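Local coordinates for protein cytosolic IMP-GMP specific 5'-nucleotidase (Legionella pneumophila subsp. pneumophila, PDB 4OHF) that probably hydrolyses purine nucleoside 5'-monophosphates such as IMP and GMP in the cytosol, as a magnesium-dependent HAD-family 5'-nucleotidase, at residues 81-94 and 405-418. Sequence-based numbering, arbitrary orientation.
Sequences ILKLSRYGAIRLSY and KWERVFRAGAEESY. With 5GP (guanosine-5'-monophosphate), chain E.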
loop_
_atom_site.group_PDB
_atom_site.type_symbol
_atom_site.label_atom_id
_atom_site.label_comp_id
_atom_site.label_asym_id
_atom_site.label_seq_id
_atom_site.Cartn_x
_atom_site.Cartn_y
_atom_site.Cartn_z
ATOM N N ILE B 81 13.091 -20.590 -9.735
ATOM C CA ILE B 81 13.904 -20.344 -8.560
ATOM C C ILE B 81 15.040 -19.432 -8.988
ATOM O O ILE B 81 15.739 -19.719 -9.952
ATOM C CB ILE B 81 14.458 -21.651 -7.985
ATOM C CG1 ILE B 81 13.296 -22.581 -7.602
ATOM C CG2 ILE B 81 15.326 -21.352 -6.759
ATOM C CD1 ILE B 81 13.746 -23.921 -7.005
ATOM N N LEU B 82 15.229 -18.339 -8.250
ATOM C CA LEU B 82 16.244 -17.350 -8.597
ATOM C C LEU B 82 17.376 -17.069 -7.611
ATOM O O LEU B 82 17.201 -17.152 -6.398
ATOM C CB LEU B 82 15.537 -16.026 -8.892
ATOM C CG LEU B 82 14.209 -16.116 -9.658
ATOM C CD1 LEU B 82 13.624 -14.731 -9.788
ATOM C CD2 LEU B 82 14.419 -16.727 -11.045
ATOM N N LYS B 83 18.530 -16.717 -8.171
ATOM C CA LYS B 83 19.738 -16.342 -7.429
ATOM C C LYS B 83 19.831 -14.829 -7.711
ATOM O O LYS B 83 20.148 -14.421 -8.832
ATOM C CB LYS B 83 20.969 -17.031 -8.030
ATOM C CG LYS B 83 22.064 -17.493 -7.049
ATOM C CD LYS B 83 22.685 -16.385 -6.224
ATOM C CE LYS B 83 23.816 -16.909 -5.353
ATOM N NZ LYS B 83 24.962 -17.424 -6.149
ATOM N N LEU B 84 19.558 -14.003 -6.711
ATOM C CA LEU B 84 19.590 -12.557 -6.904
ATOM C C LEU B 84 20.807 -11.845 -6.329
ATOM O O LEU B 84 21.468 -12.344 -5.428
ATOM C CB LEU B 84 18.330 -11.935 -6.305
ATOM C CG LEU B 84 17.034 -11.878 -7.115
ATOM C CD1 LEU B 84 16.899 -13.056 -8.056
ATOM C CD2 LEU B 84 15.885 -11.824 -6.141
ATOM N N SER B 85 21.092 -10.663 -6.862
ATOM C CA SER B 85 22.205 -9.844 -6.397
ATOM C C SER B 85 21.591 -8.997 -5.315
ATOM O O SER B 85 20.374 -9.009 -5.150
ATOM C CB SER B 85 22.700 -8.926 -7.503
ATOM O OG SER B 85 21.748 -7.896 -7.745
ATOM N N ARG B 86 22.410 -8.242 -4.592
ATOM C CA ARG B 86 21.874 -7.416 -3.514
ATOM C C ARG B 86 20.810 -6.425 -3.975
ATOM O O ARG B 86 19.978 -6.011 -3.184
ATOM C CB ARG B 86 22.989 -6.663 -2.779
ATOM C CG ARG B 86 23.672 -5.565 -3.566
ATOM C CD ARG B 86 23.906 -4.336 -2.670
ATOM N NE ARG B 86 24.706 -4.625 -1.476
ATOM C CZ ARG B 86 24.288 -4.421 -0.223
ATOM N NH1 ARG B 86 23.073 -3.926 0.000
ATOM N NH2 ARG B 86 25.075 -4.717 0.810
ATOM N N TYR B 87 20.824 -6.044 -5.247
ATOM C CA TYR B 87 19.825 -5.104 -5.741
ATOM C C TYR B 87 18.724 -5.800 -6.513
ATOM O O TYR B 87 17.941 -5.160 -7.207
ATOM C CB TYR B 87 20.485 -4.026 -6.611
ATOM C CG TYR B 87 21.394 -3.119 -5.814
ATOM C CD1 TYR B 87 22.685 -2.820 -6.255
ATOM C CD2 TYR B 87 20.978 -2.604 -4.586
ATOM C CE1 TYR B 87 23.536 -2.046 -5.493
ATOM C CE2 TYR B 87 21.822 -1.829 -3.816
ATOM C CZ TYR B 87 23.102 -1.557 -4.274
ATOM O OH TYR B 87 23.953 -0.830 -3.480
ATOM N N GLY B 88 18.662 -7.118 -6.390
ATOM C CA GLY B 88 17.629 -7.866 -7.078
ATOM C C GLY B 88 17.932 -8.226 -8.518
ATOM O O GLY B 88 17.013 -8.533 -9.264
ATOM N N ALA B 89 19.200 -8.188 -8.920
ATOM C CA ALA B 89 19.556 -8.552 -10.287
ATOM C C ALA B 89 19.607 -10.072 -10.398
ATOM O O ALA B 89 20.180 -10.748 -9.541
ATOM C CB ALA B 89 20.898 -7.954 -10.663
ATOM N N ILE B 90 19.003 -10.612 -11.451
ATOM C CA ILE B 90 18.999 -12.050 -11.650
ATOM C C ILE B 90 20.356 -12.535 -12.142
ATOM O O ILE B 90 20.725 -12.327 -13.294
ATOM C CB ILE B 90 17.914 -12.476 -12.655
ATOM C CG1 ILE B 90 16.538 -12.106 -12.109
ATOM C CG2 ILE B 90 17.989 -13.983 -12.900
ATOM C CD1 ILE B 90 15.401 -12.519 -12.995
ATOM N N ARG B 91 21.096 -13.173 -11.244
ATOM C CA ARG B 91 22.401 -13.722 -11.557
ATOM C C ARG B 91 22.164 -15.011 -12.341
ATOM O O ARG B 91 22.803 -15.267 -13.364
ATOM C CB ARG B 91 23.162 -14.005 -10.259
ATOM C CG ARG B 91 24.335 -14.963 -10.404
ATOM C CD ARG B 91 25.369 -14.447 -11.376
ATOM N NE ARG B 91 26.453 -15.406 -11.552
ATOM C CZ ARG B 91 27.501 -15.209 -12.343
ATOM N NH1 ARG B 91 27.614 -14.084 -13.037
ATOM N NH2 ARG B 91 28.432 -16.145 -12.442
ATOM N N LEU B 92 21.249 -15.834 -11.845
ATOM C CA LEU B 92 20.909 -17.064 -12.541
ATOM C C LEU B 92 19.558 -17.610 -12.100
ATOM O O LEU B 92 19.091 -17.328 -11.001
ATOM C CB LEU B 92 22.032 -18.099 -12.396
ATOM C CG LEU B 92 22.571 -18.533 -11.045
ATOM C CD1 LEU B 92 21.551 -19.415 -10.378
ATOM C CD2 LEU B 92 23.871 -19.301 -11.245
ATOM N N SER B 93 18.915 -18.361 -12.986
ATOM C CA SER B 93 17.600 -18.903 -12.696
ATOM C C SER B 93 17.333 -20.296 -13.253
ATOM O O SER B 93 17.963 -20.739 -14.214
ATOM C CB SER B 93 16.527 -17.940 -13.212
ATOM O OG SER B 93 16.667 -17.726 -14.607
ATOM N N TYR B 94 16.380 -20.976 -12.626
ATOM C CA TYR B 94 15.981 -22.311 -13.030
ATOM C C TYR B 94 14.453 -22.433 -13.001
ATOM O O TYR B 94 13.777 -21.791 -12.187
ATOM C CB TYR B 94 16.566 -23.368 -12.077
ATOM C CG TYR B 94 18.054 -23.645 -12.198
ATOM C CD1 TYR B 94 19.000 -22.685 -11.839
ATOM C CD2 TYR B 94 18.515 -24.882 -12.655
ATOM C CE1 TYR B 94 20.371 -22.950 -11.936
ATOM C CE2 TYR B 94 19.882 -25.158 -12.754
ATOM C CZ TYR B 94 20.803 -24.189 -12.396
ATOM O OH TYR B 94 22.153 -24.440 -12.521
ATOM N N LYS B 405 25.139 -25.868 -9.213
ATOM C CA LYS B 405 23.999 -25.138 -9.736
ATOM C C LYS B 405 23.923 -23.670 -9.319
ATOM O O LYS B 405 23.519 -22.815 -10.115
ATOM C CB LYS B 405 22.693 -25.813 -9.305
ATOM C CG LYS B 405 22.435 -27.186 -9.923
ATOM C CD LYS B 405 21.197 -27.877 -9.312
ATOM C CE LYS B 405 19.882 -27.227 -9.731
ATOM N NZ LYS B 405 18.671 -27.913 -9.137
ATOM N N TRP B 406 24.322 -23.361 -8.086
ATOM C CA TRP B 406 24.158 -22.000 -7.582
ATOM C C TRP B 406 25.355 -21.150 -7.200
ATOM O O TRP B 406 25.197 -19.961 -6.928
ATOM C CB TRP B 406 23.197 -22.028 -6.402
ATOM C CG TRP B 406 21.939 -22.732 -6.700
ATOM C CD1 TRP B 406 21.638 -24.050 -6.440
ATOM C CD2 TRP B 406 20.808 -22.187 -7.365
ATOM N NE1 TRP B 406 20.380 -24.352 -6.909
ATOM C CE2 TRP B 406 19.849 -23.224 -7.484
ATOM C CE3 TRP B 406 20.503 -20.922 -7.871
ATOM C CZ2 TRP B 406 18.606 -23.025 -8.093
ATOM C CZ3 TRP B 406 19.273 -20.724 -8.469
ATOM C CH2 TRP B 406 18.338 -21.771 -8.577
ATOM N N GLU B 407 26.543 -21.729 -7.183
ATOM C CA GLU B 407 27.720 -20.962 -6.821
ATOM C C GLU B 407 27.629 -20.604 -5.333
ATOM O O GLU B 407 26.964 -21.306 -4.579
ATOM C CB GLU B 407 27.819 -19.718 -7.717
ATOM C CG GLU B 407 28.365 -20.028 -9.113
ATOM C CD GLU B 407 27.811 -19.121 -10.218
ATOM O OE1 GLU B 407 28.304 -19.211 -11.370
ATOM O OE2 GLU B 407 26.878 -18.324 -9.947
ATOM N N ARG B 408 28.282 -19.519 -4.927
ATOM C CA ARG B 408 28.309 -19.098 -3.521
ATOM C C ARG B 408 27.041 -18.511 -2.932
ATOM O O ARG B 408 26.225 -17.899 -3.628
ATOM C CB ARG B 408 29.435 -18.092 -3.298
ATOM C CG ARG B 408 30.780 -18.735 -3.100
ATOM C CD ARG B 408 31.893 -17.720 -3.103
ATOM N NE ARG B 408 32.419 -17.539 -4.445
ATOM C CZ ARG B 408 33.450 -16.755 -4.727
ATOM N NH1 ARG B 408 34.050 -16.086 -3.746
ATOM N NH2 ARG B 408 33.889 -16.649 -5.976
ATOM N N VAL B 409 26.900 -18.693 -1.626
ATOM C CA VAL B 409 25.754 -18.175 -0.901
ATOM C C VAL B 409 25.828 -16.656 -0.810
ATOM O O VAL B 409 24.815 -15.983 -0.978
ATOM C CB VAL B 409 25.699 -18.749 0.540
ATOM C CG1 VAL B 409 24.711 -17.979 1.380
ATOM C CG2 VAL B 409 25.316 -20.217 0.498
ATOM N N PHE B 410 27.025 -16.122 -0.561
ATOM C CA PHE B 410 27.202 -14.680 -0.397
ATOM C C PHE B 410 27.511 -13.874 -1.656
ATOM O O PHE B 410 27.462 -12.644 -1.637
ATOM C CB PHE B 410 28.280 -14.404 0.663
ATOM C CG PHE B 410 27.872 -14.790 2.072
ATOM C CD1 PHE B 410 27.309 -13.846 2.936
ATOM C CD2 PHE B 410 28.055 -16.094 2.539
ATOM C CE1 PHE B 410 26.945 -14.192 4.225
ATOM C CE2 PHE B 410 27.689 -16.445 3.834
ATOM C CZ PHE B 410 27.133 -15.498 4.679
ATOM N N ARG B 411 27.818 -14.548 -2.755
ATOM C CA ARG B 411 28.140 -13.829 -3.989
ATOM C C ARG B 411 27.186 -14.144 -5.123
ATOM O O ARG B 411 26.804 -15.291 -5.310
ATOM C CB ARG B 411 29.580 -14.144 -4.431
ATOM C CG ARG B 411 30.667 -13.610 -3.507
ATOM C CD ARG B 411 30.733 -12.083 -3.502
ATOM N NE ARG B 411 30.437 -11.524 -2.178
ATOM C CZ ARG B 411 31.282 -11.504 -1.145
ATOM N NH1 ARG B 411 32.503 -12.015 -1.269
ATOM N NH2 ARG B 411 30.909 -10.959 0.016
ATOM N N ALA B 412 26.791 -13.103 -5.854
ATOM C CA ALA B 412 25.903 -13.220 -7.012
ATOM C C ALA B 412 26.700 -12.643 -8.182
ATOM O O ALA B 412 26.414 -11.559 -8.690
ATOM C CB ALA B 412 24.642 -12.421 -6.796
ATOM N N GLY B 413 27.707 -13.387 -8.608
ATOM C CA GLY B 413 28.559 -12.923 -9.677
ATOM C C GLY B 413 29.762 -12.330 -8.978
ATOM O O GLY B 413 30.381 -12.977 -8.112
ATOM N N ALA B 414 30.103 -11.101 -9.340
ATOM C CA ALA B 414 31.221 -10.430 -8.706
ATOM C C ALA B 414 30.695 -9.619 -7.526
ATOM O O ALA B 414 31.458 -9.198 -6.669
ATOM C CB ALA B 414 31.908 -9.535 -9.691
ATOM N N GLU B 415 29.386 -9.396 -7.485
ATOM C CA GLU B 415 28.790 -8.638 -6.393
ATOM C C GLU B 415 28.150 -9.524 -5.353
ATOM O O GLU B 415 28.129 -10.754 -5.462
ATOM C CB GLU B 415 27.742 -7.640 -6.895
ATOM C CG GLU B 415 27.201 -7.930 -8.272
ATOM C CD GLU B 415 26.178 -6.903 -8.721
ATOM O OE1 GLU B 415 26.431 -5.685 -8.542
ATOM O OE2 GLU B 415 25.128 -7.318 -9.265
ATOM N N GLU B 416 27.613 -8.875 -4.336
ATOM C CA GLU B 416 26.980 -9.598 -3.261
ATOM C C GLU B 416 25.637 -10.197 -3.666
ATOM O O GLU B 416 24.926 -9.666 -4.518
ATOM C CB GLU B 416 26.811 -8.665 -2.068
ATOM C CG GLU B 416 28.061 -7.893 -1.760
ATOM C CD GLU B 416 27.847 -6.923 -0.643
ATOM O OE1 GLU B 416 27.777 -7.373 0.522
ATOM O OE2 GLU B 416 27.730 -5.713 -0.936
ATOM N N SER B 417 25.312 -11.328 -3.056
ATOM C CA SER B 417 24.054 -11.978 -3.328
ATOM C C SER B 417 23.008 -11.238 -2.507
ATOM O O SER B 417 23.335 -10.521 -1.552
ATOM C CB SER B 417 24.113 -13.452 -2.915
ATOM O OG SER B 417 24.334 -13.579 -1.527
ATOM N N TYR B 418 21.754 -11.383 -2.905
ATOM C CA TYR B 418 20.668 -10.743 -2.198
ATOM C C TYR B 418 20.712 -11.216 -0.739
ATOM O O TYR B 418 20.422 -10.445 0.177
ATOM C CB TYR B 418 19.330 -11.108 -2.870
ATOM C CG TYR B 418 18.104 -10.604 -2.136
ATOM C CD1 TYR B 418 17.862 -9.236 -1.996
ATOM C CD2 TYR B 418 17.241 -11.493 -1.508
ATOM C CE1 TYR B 418 16.801 -8.771 -1.240
ATOM C CE2 TYR B 418 16.182 -11.044 -0.746
ATOM C CZ TYR B 418 15.965 -9.682 -0.611
ATOM O OH TYR B 418 14.921 -9.244 0.170
HETATM P P 5GP E . 13.776 1.873 -0.571
HETATM O O1P 5GP E . 12.907 2.349 0.545
HETATM O O2P 5GP E . 15.244 2.030 -0.247
HETATM O O3P 5GP E . 13.464 2.571 -1.891
HETATM O "O5'" 5GP E . 13.459 0.324 -0.864
HETATM C "C5'" 5GP E . 13.625 -0.677 0.144
HETATM C "C4'" 5GP E . 14.498 -1.824 -0.356
HETATM O "O4'" 5GP E . 15.801 -1.488 -0.846
HETATM C "C3'" 5GP E . 14.779 -2.959 0.653
HETATM O "O3'" 5GP E . 13.580 -3.649 1.131
HETATM C "C2'" 5GP E . 15.716 -3.819 -0.170
HETATM O "O2'" 5GP E . 14.943 -4.853 -0.886
HETATM C "C1'" 5GP E . 16.433 -2.790 -1.096
HETATM N N9 5GP E . 17.937 -2.688 -0.837
HETATM C C8 5GP E . 18.925 -3.462 -1.327
HETATM N N7 5GP E . 20.144 -3.059 -0.870
HETATM C C5 5GP E . 19.907 -1.988 -0.063
HETATM C C6 5GP E . 20.718 -1.115 0.708
HETATM O O6 5GP E . 21.962 -1.278 0.726
HETATM N N1 5GP E . 20.124 -0.093 1.433
HETATM C C2 5GP E . 18.783 0.100 1.429
HETATM N N2 5GP E . 18.231 1.109 2.147
HETATM N N3 5GP E . 17.962 -0.737 0.687
HETATM C C4 5GP E . 18.512 -1.763 -0.051
HETATM O O HOH W 1 26.891 -16.362 -8.003
#
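Lys-83 reaches in among residues 406-411, gripped by backbone carbonyls. Bends at chi2 (-60°) and chi4 bring NZ to three oxygens. NZ bonds Trp-406 O at 2.7 Å, nearly in line with the C=O, and Arg-408 O and Arg-411 O in their carbonyl planes. A water beside NZ makes four acceptors for three N-H; it donates to Glu-407 OE2 and accepts from Gly-413 N. Lys-83 CB and CG lie at the edge of the Trp-406 ring. Tyr-94 meets that indole obliquely, planes 42° apart, with CE1 over one face near the rim. Tyr-94 CD1 and Ile-81 CG2 both meet Trp-406 CH2 at 3.5 Å. Strands 80-84 and 90-95 form a beta hairpin; Arg-91 and Leu-92 face Lys-83 in a classic bulge. Arg-91 NH2 forms a salt bridge with Glu-407 OE1 (3.3 Å) from above the carboxylate plane; Gly-413 CA packs over one guanidinium face. Where the strand meets turn 85-88, Tyr-418 N bonds Leu-84 O and Arg-86 N bonds Glu-416 O. Arg-86 NE salt-bridges Glu-416 OE2 (3.3 Å) in the guanidinium plane but from above the carboxylate, planes 62° apart. Arg-86 NH1 weakly hydrogen-bonds GMP N7, and Arg-86 NH1 of the second subunit also bonds GMP.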